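Local coordinates for CELL WALL surface anchor family protein (Streptococcus pneumoniae, PDB 2X9Z), which forms the shaft of the pneumococcal pilus as its repeating backbone subunit RrgB, probably joined covalently to its neighbours at the bacterial surface, at residues K7-K12 with D32-E37; D55-G60 with Y116-N121; T135-N140 with P248-P253; P142-T147 with K241-E246. The protein carries 1 engineered substitution. All coordinates share one frame; numbering follows the deposited sequence.

Contact 1 of 4, residues K7-K12 with D32-E37; sequences KDFKGK and DVVEYE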
loop_
_atom_site.group_PDB
_atom_site.type_symbol
_atom_site.label_atom_id
_atom_site.label_comp_id
_atom_site.label_asym_id
_atom_site.label_seq_id
_atom_site.Cartn_x
_atom_site.Cartn_y
_atom_site.Cartn_z
ATOM N N LYS A 7 -8.256 -3.194 6.335
ATOM C CA LYS A 7 -8.521 -3.801 5.050
ATOM C C LYS A 7 -8.931 -5.247 5.257
ATOM O O LYS A 7 -8.296 -5.976 6.018
ATOM C CB LYS A 7 -7.285 -3.757 4.166
ATOM C CG LYS A 7 -7.540 -4.414 2.844
ATOM C CD LYS A 7 -6.325 -4.487 1.990
ATOM C CE LYS A 7 -6.744 -5.041 0.658
ATOM N NZ LYS A 7 -5.712 -4.793 -0.341
ATOM N N ASP A 8 -9.987 -5.671 4.575
ATOM C CA ASP A 8 -10.415 -7.060 4.683
ATOM C C ASP A 8 -11.327 -7.400 3.512
ATOM O O ASP A 8 -11.541 -6.583 2.614
ATOM C CB ASP A 8 -11.141 -7.277 6.023
ATOM C CG ASP A 8 -10.951 -8.683 6.588
ATOM O OD1 ASP A 8 -10.764 -9.646 5.812
ATOM O OD2 ASP A 8 -10.992 -8.819 7.830
ATOM N N PHE A 9 -11.851 -8.613 3.520
ATOM C CA PHE A 9 -12.839 -8.994 2.523
ATOM C C PHE A 9 -14.148 -8.252 2.772
ATOM O O PHE A 9 -14.359 -7.689 3.851
ATOM C CB PHE A 9 -13.040 -10.508 2.545
ATOM C CG PHE A 9 -11.766 -11.273 2.350
ATOM C CD1 PHE A 9 -11.253 -12.080 3.357
ATOM C CD2 PHE A 9 -11.057 -11.153 1.165
ATOM C CE1 PHE A 9 -10.061 -12.761 3.174
ATOM C CE2 PHE A 9 -9.871 -11.844 0.977
ATOM C CZ PHE A 9 -9.371 -12.647 1.990
ATOM N N LYS A 10 -15.008 -8.228 1.759
ATOM C CA LYS A 10 -16.293 -7.535 1.838
ATOM C C LYS A 10 -17.044 -7.841 3.136
ATOM O O LYS A 10 -17.231 -9.008 3.497
ATOM C CB LYS A 10 -17.161 -7.893 0.627
ATOM C CG LYS A 10 -18.579 -7.353 0.688
ATOM C CD LYS A 10 -19.298 -7.607 -0.629
ATOM C CE LYS A 10 -20.683 -6.988 -0.641
ATOM N NZ LYS A 10 -21.572 -7.617 0.373
ATOM N N GLY A 11 -17.456 -6.787 3.839
ATOM C CA GLY A 11 -18.262 -6.927 5.039
ATOM C C GLY A 11 -17.488 -7.152 6.326
ATOM O O GLY A 11 -18.087 -7.244 7.399
ATOM N N LYS A 12 -16.165 -7.238 6.233
ATOM C CA LYS A 12 -15.363 -7.648 7.383
ATOM C C LYS A 12 -14.381 -6.596 7.893
ATOM O O LYS A 12 -13.803 -6.769 8.965
ATOM C CB LYS A 12 -14.614 -8.944 7.062
ATOM C CG LYS A 12 -15.523 -10.135 6.775
ATOM C CD LYS A 12 -14.703 -11.403 6.543
ATOM C CE LYS A 12 -15.551 -12.669 6.652
ATOM N NZ LYS A 12 -16.506 -12.824 5.523
ATOM N N ASP A 32 -12.171 -17.620 -8.826
ATOM C CA ASP A 32 -13.013 -16.932 -7.849
ATOM C C ASP A 32 -12.820 -15.411 -7.914
ATOM O O ASP A 32 -11.693 -14.916 -7.965
ATOM C CB ASP A 32 -12.701 -17.394 -6.418
ATOM C CG ASP A 32 -13.315 -18.748 -6.071
ATOM O OD1 ASP A 32 -14.000 -19.351 -6.918
ATOM O OD2 ASP A 32 -13.104 -19.206 -4.927
ATOM N N VAL A 33 -13.928 -14.684 -7.889
ATOM C CA VAL A 33 -13.898 -13.236 -7.762
ATOM C C VAL A 33 -13.937 -12.887 -6.282
ATOM O O VAL A 33 -14.930 -13.134 -5.600
ATOM C CB VAL A 33 -15.074 -12.573 -8.511
ATOM C CG1 VAL A 33 -15.084 -11.072 -8.248
ATOM C CG2 VAL A 33 -14.979 -12.859 -10.002
ATOM N N VAL A 34 -12.837 -12.328 -5.788
ATOM C CA VAL A 34 -12.677 -12.051 -4.367
ATOM C C VAL A 34 -12.958 -10.570 -4.116
ATOM O O VAL A 34 -12.333 -9.704 -4.728
ATOM C CB VAL A 34 -11.244 -12.403 -3.904
ATOM C CG1 VAL A 34 -11.095 -12.186 -2.405
ATOM C CG2 VAL A 34 -10.901 -13.850 -4.285
ATOM N N GLU A 35 -13.897 -10.282 -3.221
ATOM C CA GLU A 35 -14.319 -8.909 -2.966
ATOM C C GLU A 35 -13.616 -8.331 -1.745
ATOM O O GLU A 35 -13.566 -8.962 -0.684
ATOM C CB GLU A 35 -15.832 -8.849 -2.781
ATOM C CG GLU A 35 -16.597 -9.257 -4.029
ATOM C CD GLU A 35 -18.083 -9.344 -3.790
ATOM O OE1 GLU A 35 -18.522 -10.317 -3.141
ATOM O OE2 GLU A 35 -18.808 -8.439 -4.249
ATOM N N TYR A 36 -13.097 -7.116 -1.906
ATOM C CA TYR A 36 -12.311 -6.438 -0.886
ATOM C C TYR A 36 -12.919 -5.109 -0.471
ATOM O O TYR A 36 -13.657 -4.479 -1.228
ATOM C CB TYR A 36 -10.912 -6.148 -1.423
ATOM C CG TYR A 36 -10.006 -7.357 -1.517
ATOM C CD1 TYR A 36 -9.952 -8.133 -2.670
ATOM C CD2 TYR A 36 -9.200 -7.717 -0.453
ATOM C CE1 TYR A 36 -9.115 -9.235 -2.753
ATOM C CE2 TYR A 36 -8.365 -8.799 -0.531
ATOM C CZ TYR A 36 -8.319 -9.557 -1.676
ATOM O OH TYR A 36 -7.478 -10.647 -1.722
ATOM N N GLU A 37 -12.563 -4.670 0.728
ATOM C CA GLU A 37 -12.913 -3.330 1.165
ATOM C C GLU A 37 -11.825 -2.744 2.059
ATOM O O GLU A 37 -11.161 -3.460 2.825
ATOM C CB GLU A 37 -14.263 -3.323 1.878
ATOM C CG GLU A 37 -14.276 -4.089 3.178
ATOM C CD GLU A 37 -15.658 -4.159 3.795
ATOM O OE1 GLU A 37 -15.748 -4.243 5.032
ATOM O OE2 GLU A 37 -16.654 -4.136 3.041
#
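Phe-9 and Tyr-36 lie side by side and point the same way, so that Phe-9 CD2 stands over one face of the Tyr-36 ring, toward its rim. The two ring planes are turned 46° from each other, too oblique for a stack, and the closest carbons, Phe-9 CE2 and Tyr-36 CE2, are 3.7 Å apart. Tyr-116 lies nearly parallel on the other side of Tyr-36. The edge of the Phe-9 ring meets Glu-35 O close to its plane, while Val-34 CG1 reaches Phe-9 CE2 at 3.6 Å. Flat, bulky rings suit this buried side, where they fill the space between backbone and neighbouring strands.

The backbones pair antiparallel. Asp-8 N donates to Glu-37 O at 3.1 Å and Glu-37 N returns a bond to Asp-8 O at 2.9 Å; farther along, Lys-10 N reaches Glu-35 O at 2.9 Å. Glu-37 then secures the turn that follows. With CG lodged between the backbone N and carbonyl carbon (chi1 66°) and the chain extended beyond, OE2 accepts from Gly-11 N at 2.9 Å, almost straight at 176° but from above the carboxylate plane. OE1 accepts from Ala-13 N. Glycine suits position 11 because the backbone there has a positive phi.

Lys-7 lays its CE against Tyr-36 CD2 at 3.8 Å and sends NZ into the core, where it is covalently linked to Asn-132 and hydrogen-bonded to Asp-55. This edge of a beta sandwich thus carries the lysine of an intramolecular isopeptide bond, a hallmark of Gram-positive pilins.

Contact 2 of 4, residues D55-G60 with Y116-N121; sequences DRMTEG and YSATLN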
loop_
_atom_site.group_PDB
_atom_site.type_symbol
_atom_site.label_atom_id
_atom_site.label_comp_id
_atom_site.label_asym_id
_atom_site.label_seq_id
_atom_site.Cartn_x
_atom_site.Cartn_y
_atom_site.Cartn_z
ATOM N N ASP A 55 -2.871 0.800 -3.298
ATOM C CA ASP A 55 -3.102 -0.624 -3.097
ATOM C C ASP A 55 -2.406 -1.436 -4.195
ATOM O O ASP A 55 -2.576 -1.160 -5.379
ATOM C CB ASP A 55 -4.615 -0.859 -3.123
ATOM C CG ASP A 55 -5.027 -2.223 -2.624
ATOM O OD1 ASP A 55 -4.193 -3.145 -2.479
ATOM O OD2 ASP A 55 -6.245 -2.363 -2.386
ATOM N N ARG A 56 -1.618 -2.435 -3.807
ATOM C CA ARG A 56 -1.023 -3.358 -4.776
ATOM C C ARG A 56 -1.195 -4.776 -4.278
ATOM O O ARG A 56 -1.326 -5.005 -3.077
ATOM C CB ARG A 56 0.461 -3.063 -4.995
ATOM C CG ARG A 56 0.756 -1.708 -5.623
ATOM C CD ARG A 56 0.277 -1.652 -7.081
ATOM N NE ARG A 56 0.673 -0.417 -7.771
ATOM C CZ ARG A 56 0.065 0.758 -7.632
ATOM N NH1 ARG A 56 -0.963 0.882 -6.807
ATOM N NH2 ARG A 56 0.497 1.814 -8.311
HETATM N N MSE A 57 -1.193 -5.738 -5.190
HETATM C CA MSE A 57 -1.407 -7.119 -4.769
HETATM C C MSE A 57 -0.497 -8.098 -5.495
HETATM O O MSE A 57 0.048 -7.800 -6.565
HETATM C CB MSE A 57 -2.882 -7.500 -4.891
HETATM C CG MSE A 57 -3.454 -7.383 -6.291
HETATM SE SE MSE A 57 -5.380 -7.012 -6.233
HETATM C CE MSE A 57 -5.232 -5.136 -5.711
ATOM N N THR A 58 -0.306 -9.262 -4.887
ATOM C CA THR A 58 0.627 -10.256 -5.418
ATOM C C THR A 58 0.061 -10.912 -6.679
ATOM O O THR A 58 -1.140 -10.832 -6.946
ATOM C CB THR A 58 1.023 -11.275 -4.339
ATOM O OG1 THR A 58 -0.156 -11.879 -3.803
ATOM C CG2 THR A 58 1.762 -10.559 -3.205
ATOM N N GLU A 59 0.931 -11.540 -7.462
ATOM C CA GLU A 59 0.599 -11.862 -8.849
ATOM C C GLU A 59 -0.522 -12.890 -9.037
ATOM O O GLU A 59 -1.129 -12.946 -10.108
ATOM C CB GLU A 59 1.850 -12.275 -9.626
ATOM C CG GLU A 59 2.452 -13.582 -9.178
ATOM C CD GLU A 59 3.552 -14.066 -10.108
ATOM O OE1 GLU A 59 3.909 -13.343 -11.060
ATOM O OE2 GLU A 59 4.062 -15.176 -9.889
ATOM N N GLY A 60 -0.809 -13.679 -8.003
ATOM C CA GLY A 60 -1.885 -14.656 -8.060
ATOM C C GLY A 60 -3.262 -14.032 -7.927
ATOM O O GLY A 60 -4.275 -14.715 -8.079
ATOM N N TYR A 116 -13.665 -3.045 -4.087
ATOM C CA TYR A 116 -13.200 -3.505 -5.397
ATOM C C TYR A 116 -13.070 -5.017 -5.346
ATOM O O TYR A 116 -13.217 -5.621 -4.288
ATOM C CB TYR A 116 -11.845 -2.883 -5.752
ATOM C CG TYR A 116 -10.709 -3.371 -4.885
ATOM C CD1 TYR A 116 -9.946 -4.479 -5.262
ATOM C CD2 TYR A 116 -10.402 -2.740 -3.686
ATOM C CE1 TYR A 116 -8.899 -4.944 -4.471
ATOM C CE2 TYR A 116 -9.352 -3.191 -2.887
ATOM C CZ TYR A 116 -8.611 -4.296 -3.286
ATOM O OH TYR A 116 -7.581 -4.746 -2.502
ATOM N N SER A 117 -12.790 -5.627 -6.485
ATOM C CA SER A 117 -12.559 -7.064 -6.485
ATOM C C SER A 117 -11.283 -7.432 -7.225
ATOM O O SER A 117 -10.713 -6.615 -7.965
ATOM C CB SER A 117 -13.759 -7.817 -7.060
ATOM O OG SER A 117 -13.961 -7.496 -8.423
ATOM N N ALA A 118 -10.838 -8.664 -6.997
ATOM C CA ALA A 118 -9.708 -9.239 -7.710
ATOM C C ALA A 118 -10.044 -10.691 -7.980
ATOM O O ALA A 118 -10.895 -11.265 -7.316
ATOM C CB ALA A 118 -8.445 -9.129 -6.888
ATOM N N THR A 119 -9.384 -11.279 -8.967
ATOM C CA THR A 119 -9.671 -12.652 -9.350
ATOM C C THR A 119 -8.471 -13.533 -9.043
ATOM O O THR A 119 -7.349 -13.210 -9.426
ATOM C CB THR A 119 -9.957 -12.728 -10.855
ATOM O OG1 THR A 119 -11.044 -11.855 -11.167
ATOM C CG2 THR A 119 -10.323 -14.142 -11.272
ATOM N N LEU A 120 -8.698 -14.645 -8.353
ATOM C CA LEU A 120 -7.621 -15.601 -8.132
ATOM C C LEU A 120 -7.286 -16.267 -9.465
ATOM O O LEU A 120 -8.167 -16.807 -10.130
ATOM C CB LEU A 120 -8.008 -16.646 -7.078
ATOM C CG LEU A 120 -6.885 -17.563 -6.586
ATOM C CD1 LEU A 120 -5.831 -16.765 -5.837
ATOM C CD2 LEU A 120 -7.436 -18.675 -5.708
ATOM N N ASN A 121 -6.025 -16.207 -9.872
ATOM C CA ASN A 121 -5.644 -16.700 -11.194
ATOM C C ASN A 121 -4.692 -17.894 -11.145
ATOM O O ASN A 121 -4.274 -18.323 -10.072
ATOM C CB ASN A 121 -5.067 -15.564 -12.046
ATOM C CG ASN A 121 -3.776 -15.012 -11.478
ATOM O OD1 ASN A 121 -2.855 -15.767 -11.185
ATOM N ND2 ASN A 121 -3.707 -13.691 -11.301
#
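Gly-60 O is met by two neighbouring residues of the opposite strand end: Asn-121 N donates a hydrogen bond to it at 2.9 Å, and Leu-120 CA brings a C-H within 3.5 Å. Asn-121 CG sits between backbone N and carbonyl carbon (chi1 64°), which turns the amide toward the other segment, and ND2 donates to Glu-59 O at 2.9 Å with the acceptor in the amide plane. Asparagine suits the place because its amide is donor and acceptor at once: OD1 accepts from Lys-123 N.

Away from this end the axes of the two strand segments stay 10.6 Å apart at their closest, and side chains fill the gap. Met-57, present as selenomethionine, rests SE on Ala-118 CB at 3.8 Å and bends its CE back to Tyr-116 CE1; the small alanine leaves room for the bulky chain. Beyond it, Tyr-116 and Asp-55 approach from opposite directions, ring and carboxylate planes 80° apart. Tyr-116 OH lies 2.7 Å from Asp-55 OD2, a weak hydrogen bond at best.

Asp-55 OD1 accepts from Lys-7 NZ, the nitrogen linked to Asn-132, like the acid that probably helps such isopeptide links form in related pilins.

Contact 3 of 4, residues T135-N140 with P248-P253; sequences TFNYGN and PKPLDP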
loop_
_atom_site.group_PDB
_atom_site.type_symbol
_atom_site.label_atom_id
_atom_site.label_comp_id
_atom_site.label_asym_id
_atom_site.label_seq_id
_atom_site.Cartn_x
_atom_site.Cartn_y
_atom_site.Cartn_z
ATOM N N THR A 135 -1.519 1.521 1.666
ATOM C CA THR A 135 -1.186 2.624 2.549
ATOM C C THR A 135 -2.232 3.704 2.434
ATOM O O THR A 135 -2.828 3.909 1.367
ATOM C CB THR A 135 0.196 3.280 2.253
ATOM O OG1 THR A 135 0.260 3.735 0.889
ATOM C CG2 THR A 135 1.335 2.324 2.542
ATOM N N PHE A 136 -2.452 4.391 3.548
ATOM C CA PHE A 136 -3.153 5.665 3.548
ATOM C C PHE A 136 -2.096 6.730 3.788
ATOM O O PHE A 136 -1.497 6.792 4.868
ATOM C CB PHE A 136 -4.237 5.719 4.626
ATOM C CG PHE A 136 -5.004 7.012 4.657
ATOM C CD1 PHE A 136 -5.653 7.478 3.519
ATOM C CD2 PHE A 136 -5.080 7.764 5.823
ATOM C CE1 PHE A 136 -6.363 8.667 3.540
ATOM C CE2 PHE A 136 -5.794 8.955 5.850
ATOM C CZ PHE A 136 -6.434 9.403 4.708
ATOM N N ASN A 137 -1.842 7.524 2.755
ATOM C CA ASN A 137 -0.845 8.586 2.797
ATOM C C ASN A 137 -1.565 9.902 2.943
ATOM O O ASN A 137 -2.364 10.279 2.084
ATOM C CB ASN A 137 -0.013 8.564 1.523
ATOM C CG ASN A 137 0.575 7.197 1.264
ATOM O OD1 ASN A 137 1.642 6.844 1.804
ATOM N ND2 ASN A 137 -0.126 6.396 0.467
ATOM N N TYR A 138 -1.303 10.585 4.049
ATOM C CA TYR A 138 -2.080 11.763 4.405
ATOM C C TYR A 138 -1.216 12.782 5.139
ATOM O O TYR A 138 -0.098 12.484 5.560
ATOM C CB TYR A 138 -3.256 11.350 5.304
ATOM C CG TYR A 138 -2.835 11.066 6.732
ATOM C CD1 TYR A 138 -2.229 9.861 7.080
ATOM C CD2 TYR A 138 -3.046 12.005 7.734
ATOM C CE1 TYR A 138 -1.838 9.607 8.388
ATOM C CE2 TYR A 138 -2.659 11.760 9.043
ATOM C CZ TYR A 138 -2.053 10.562 9.366
ATOM O OH TYR A 138 -1.678 10.322 10.675
ATOM N N GLY A 139 -1.754 13.978 5.321
ATOM C CA GLY A 139 -1.086 14.972 6.130
ATOM C C GLY A 139 -1.651 16.345 5.880
ATOM O O GLY A 139 -2.465 16.543 4.974
ATOM N N ASN A 140 -1.219 17.297 6.698
ATOM C CA ASN A 140 -1.620 18.685 6.532
ATOM C C ASN A 140 -0.848 19.380 5.410
ATOM O O ASN A 140 -1.235 20.467 4.967
ATOM C CB ASN A 140 -1.449 19.438 7.849
ATOM C CG ASN A 140 -2.459 19.015 8.902
ATOM O OD1 ASN A 140 -3.263 18.105 8.691
ATOM N ND2 ASN A 140 -2.428 19.686 10.045
ATOM N N PRO A 248 2.892 13.084 8.944
ATOM C CA PRO A 248 2.932 11.902 9.810
ATOM C C PRO A 248 3.221 10.645 8.999
ATOM O O PRO A 248 3.023 10.632 7.779
ATOM C CB PRO A 248 1.504 11.824 10.368
ATOM C CG PRO A 248 0.905 13.172 10.148
ATOM C CD PRO A 248 1.555 13.704 8.911
ATOM N N LYS A 249 3.667 9.591 9.669
ATOM C CA LYS A 249 3.845 8.311 8.998
ATOM C C LYS A 249 2.512 7.831 8.414
ATOM O O LYS A 249 1.449 8.117 8.951
ATOM C CB LYS A 249 4.434 7.277 9.962
ATOM C CG LYS A 249 3.493 6.822 11.063
ATOM C CD LYS A 249 4.191 5.854 12.008
ATOM C CE LYS A 249 3.274 5.430 13.142
ATOM N NZ LYS A 249 3.896 4.371 13.984
ATOM N N PRO A 250 2.562 7.102 7.293
ATOM C CA PRO A 250 1.317 6.632 6.678
ATOM C C PRO A 250 0.653 5.539 7.507
ATOM O O PRO A 250 1.305 4.939 8.362
ATOM C CB PRO A 250 1.797 6.038 5.351
ATOM C CG PRO A 250 3.195 5.592 5.638
ATOM C CD PRO A 250 3.753 6.637 6.565
ATOM N N LEU A 251 -0.628 5.294 7.267
ATOM C CA LEU A 251 -1.283 4.119 7.836
ATOM C C LEU A 251 -1.046 2.915 6.938
ATOM O O LEU A 251 -0.979 3.039 5.716
ATOM C CB LEU A 251 -2.787 4.346 7.974
ATOM C CG LEU A 251 -3.257 5.623 8.672
ATOM C CD1 LEU A 251 -4.756 5.549 8.866
ATOM C CD2 LEU A 251 -2.548 5.796 10.005
ATOM N N ASP A 252 -0.945 1.746 7.556
ATOM C CA ASP A 252 -0.625 0.508 6.868
ATOM C C ASP A 252 -1.439 -0.595 7.551
ATOM O O ASP A 252 -1.020 -1.130 8.572
ATOM C CB ASP A 252 0.881 0.259 7.023
ATOM C CG ASP A 252 1.404 -0.866 6.144
ATOM O OD1 ASP A 252 0.645 -1.414 5.316
ATOM O OD2 ASP A 252 2.600 -1.200 6.292
ATOM N N PRO A 253 -2.629 -0.908 7.018
ATOM C CA PRO A 253 -3.531 -1.868 7.665
ATOM C C PRO A 253 -2.988 -3.294 7.626
ATOM O O PRO A 253 -2.200 -3.649 6.748
ATOM C CB PRO A 253 -4.803 -1.785 6.809
ATOM C CG PRO A 253 -4.337 -1.308 5.484
ATOM C CD PRO A 253 -3.181 -0.393 5.752
HETATM O O HOH W 1 1.372 10.068 5.569
HETATM O O HOH W 2 0.192 8.501 11.307
#
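Leu-251 pairs with Phe-136 in a single antiparallel bridge, by which a proline-rich linker in polyproline-II-like conformation runs along strand 130-139 of the beta sandwich. From the linker backbone, Leu-251 CB lies 3.9 Å from Phe-136 CB. Its CG, opposite the carbonyl carbon (chi1 -51°), comes alongside Phe-136 CD2, and CD1 reaches that same ring carbon at 3.8 Å. The other branch, CD2, turns instead to Tyr-138 CE1 at 4.2 Å. A branched leucine can thus touch both aromatic residues, and Ile-5 of strand 4-9 adds to the same apolar patch.

The bridge has two backbone bonds, Phe-136 N to Leu-251 O at 2.9 Å and Leu-251 N to Phe-136 O at 3.0 Å. Proline is tolerated at Pro-250 because this residue falls between bonded positions of the register and need not offer an N-H; its CB packs on Phe-136 O.

Tyr-138 crosses Pro-248 at about a right angle, setting its OH 3.5 Å from Pro-248 CB. Gly-139 beside it has a phi of 164°, which glycine adopts readily, and its bare CA lies 4.0 Å from Pro-248 CD.

Toward Pro-248 the direct pairing gives way to water. One water accepts from Tyr-138 N and can donate to Pro-248 O, and a second lies 2.7 Å from Tyr-138 OH while donating to Lys-249 O.

Contact 4 of 4, residues P142-T147 with K241-E246; sequences PDHGNT and KNWKDE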
loop_
_atom_site.group_PDB
_atom_site.type_symbol
_atom_site.label_atom_id
_atom_site.label_comp_id
_atom_site.label_asym_id
_atom_site.label_seq_id
_atom_site.Cartn_x
_atom_site.Cartn_y
_atom_site.Cartn_z
ATOM N N PRO A 142 0.929 18.613 1.421
ATOM C CA PRO A 142 0.767 17.637 0.337
ATOM C C PRO A 142 1.657 16.420 0.588
ATOM O O PRO A 142 2.810 16.583 0.992
ATOM C CB PRO A 142 1.228 18.421 -0.902
ATOM C CG PRO A 142 0.960 19.858 -0.551
ATOM C CD PRO A 142 1.257 19.961 0.921
ATOM N N ASP A 143 1.121 15.222 0.388
ATOM C CA ASP A 143 1.910 14.012 0.576
ATOM C C ASP A 143 2.107 13.244 -0.727
ATOM O O ASP A 143 1.160 13.047 -1.495
ATOM C CB ASP A 143 1.287 13.096 1.621
ATOM C CG ASP A 143 2.305 12.131 2.195
ATOM O OD1 ASP A 143 3.050 12.542 3.119
ATOM O OD2 ASP A 143 2.384 10.980 1.702
ATOM N N HIS A 144 3.334 12.782 -0.943
ATOM C CA HIS A 144 3.722 12.092 -2.171
ATOM C C HIS A 144 3.970 10.598 -1.974
ATOM O O HIS A 144 4.419 9.920 -2.896
ATOM C CB HIS A 144 4.975 12.740 -2.761
ATOM C CG HIS A 144 4.794 14.180 -3.122
ATOM N ND1 HIS A 144 5.067 15.212 -2.249
ATOM C CD2 HIS A 144 4.359 14.757 -4.266
ATOM C CE1 HIS A 144 4.810 16.363 -2.842
ATOM N NE2 HIS A 144 4.378 16.114 -4.065
ATOM N N GLY A 145 3.669 10.089 -0.785
ATOM C CA GLY A 145 3.876 8.678 -0.498
ATOM C C GLY A 145 2.822 7.755 -1.083
ATOM O O GLY A 145 1.720 8.176 -1.446
ATOM N N ASN A 146 3.165 6.473 -1.153
ATOM C CA ASN A 146 2.266 5.445 -1.669
ATOM C C ASN A 146 2.717 4.076 -1.149
ATOM O O ASN A 146 3.574 3.998 -0.267
ATOM C CB ASN A 146 2.208 5.496 -3.195
ATOM C CG ASN A 146 3.573 5.462 -3.811
ATOM O OD1 ASN A 146 4.398 4.642 -3.432
ATOM N ND2 ASN A 146 3.836 6.369 -4.747
ATOM N N THR A 147 2.150 2.992 -1.673
ATOM C CA THR A 147 2.363 1.680 -1.072
ATOM C C THR A 147 3.464 0.903 -1.806
ATOM O O THR A 147 3.694 1.113 -2.993
ATOM C CB THR A 147 1.035 0.881 -1.013
ATOM O OG1 THR A 147 1.116 -0.129 0.000
ATOM C CG2 THR A 147 0.682 0.254 -2.368
ATOM N N LYS A 241 11.605 6.738 -3.886
ATOM C CA LYS A 241 11.945 8.154 -3.831
ATOM C C LYS A 241 11.363 8.715 -2.543
ATOM O O LYS A 241 10.160 8.613 -2.319
ATOM C CB LYS A 241 11.374 8.876 -5.054
ATOM C CG LYS A 241 11.698 10.361 -5.087
ATOM C CD LYS A 241 11.569 10.942 -6.491
ATOM C CE LYS A 241 10.121 11.097 -6.924
ATOM N NZ LYS A 241 10.015 11.839 -8.228
ATOM N N ASN A 242 12.220 9.275 -1.691
ATOM C CA ASN A 242 11.774 9.859 -0.436
ATOM C C ASN A 242 11.565 11.349 -0.579
ATOM O O ASN A 242 12.486 12.066 -0.977
ATOM C CB ASN A 242 12.805 9.622 0.659
ATOM C CG ASN A 242 13.009 8.161 0.951
ATOM O OD1 ASN A 242 12.099 7.350 0.971
ATOM N N TRP A 243 10.359 11.804 -0.243
ATOM C CA TRP A 243 9.989 13.210 -0.345
ATOM C C TRP A 243 9.948 13.838 1.039
ATOM O O TRP A 243 9.333 13.282 1.948
ATOM C CB TRP A 243 8.589 13.350 -0.942
ATOM C CG TRP A 243 8.393 12.902 -2.355
ATOM C CD1 TRP A 243 8.357 11.609 -2.816
ATOM C CD2 TRP A 243 8.103 13.741 -3.485
ATOM N NE1 TRP A 243 8.089 11.603 -4.170
ATOM C CE2 TRP A 243 7.937 12.894 -4.603
ATOM C CE3 TRP A 243 7.986 15.125 -3.664
ATOM C CZ2 TRP A 243 7.655 13.386 -5.882
ATOM C CZ3 TRP A 243 7.704 15.615 -4.940
ATOM C CH2 TRP A 243 7.542 14.746 -6.030
ATOM N N LYS A 244 10.570 15.004 1.200
ATOM C CA LYS A 244 10.538 15.699 2.487
ATOM C C LYS A 244 9.204 16.437 2.669
ATOM O O LYS A 244 9.152 17.666 2.634
ATOM C CB LYS A 244 11.710 16.670 2.599
ATOM C CG LYS A 244 12.023 17.093 4.013
ATOM C CD LYS A 244 13.187 18.080 4.023
ATOM C CE LYS A 244 13.592 18.446 5.434
ATOM N NZ LYS A 244 14.858 19.224 5.417
ATOM N N ASP A 245 8.126 15.681 2.870
ATOM C CA ASP A 245 6.780 16.254 2.960
ATOM C C ASP A 245 6.413 16.758 4.357
ATOM O O ASP A 245 5.425 17.476 4.512
ATOM C CB ASP A 245 5.732 15.226 2.522
ATOM C CG ASP A 245 5.801 14.896 1.039
ATOM O OD1 ASP A 245 6.211 15.765 0.233
ATOM O OD2 ASP A 245 5.437 13.753 0.684
ATOM N N GLU A 246 7.181 16.368 5.371
ATOM C CA GLU A 246 6.929 16.801 6.747
ATOM C C GLU A 246 5.524 16.426 7.222
ATOM O O GLU A 246 4.828 17.220 7.858
ATOM C CB GLU A 246 7.178 18.310 6.903
ATOM C CG GLU A 246 8.599 18.737 6.559
ATOM C CD GLU A 246 9.638 18.147 7.496
ATOM O OE1 GLU A 246 9.255 17.561 8.534
ATOM O OE2 GLU A 246 10.845 18.277 7.196
HETATM O O HOH W 3 4.952 18.147 0.444
#
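His-144 is held at one face by the indole of Trp-243 and at its edge by the carboxylate of Asp-245; a flat ring with an N-H in its plane can take both. The imidazole stacks face to face on the six-membered ring, centroids 3.6 Å apart and planes 9° from parallel, while His-144 CB sits over the five-membered ring in a CH-pi contact of 3.3 Å to its centroid. At the imidazole edge, ND1 donates in its own ring plane to Asp-245 OD1 at 2.8 Å, on the syn side of the carboxylate. Asp-245 OD2 accepts from His-144 N, also at 2.8 Å, from above the carboxylate plane. An aspartate can thus grip ring and backbone together, and its charge would probably favour a protonated imidazole.

Around this first shell, a water donates to both Asp-245 OD1 and Pro-142 O. Asp-143 OD2 accepts from Gly-145 N at 2.9 Å, an Asx turn about His-144. Ser-226 and Asn-247 donate to Asp-143 OD1. Trp-243 NE1 bonds to Asp-228.

Segment 142-147, following strand 130-139, meets Trp-243 of strand 237-243 and Asp-245 just beyond; that strand runs between strands 159-166 and 226-229 and carries Asn-242, covalently linked to Lys-163.

Overall arrangement
Contacts 1 and 2 belong together: their centres are about 11 Å apart, strands 33-42 and 110-120 are neighbours in one sheet, and Tyr-36 N lies 2.8 Å from Tyr-116 O. Between them sits the isopeptide bond of Lys-7 and Asn-132, with Asp-55 beside it. Contact 3 lies on the second sheet, about 21 Å from contact 1 between centres, yet Pro-253 touches Lys-7 N. The centres of contacts 3 and 4 are about 10 Å apart, and the two touch, packing Asn-137 and Thr-135 against residues 145-147. Contact 4, on the far side of the chain's centre from contacts 1 and 2, leads to the sheet holding the second isopeptide bond, Lys-163 to Asn-242.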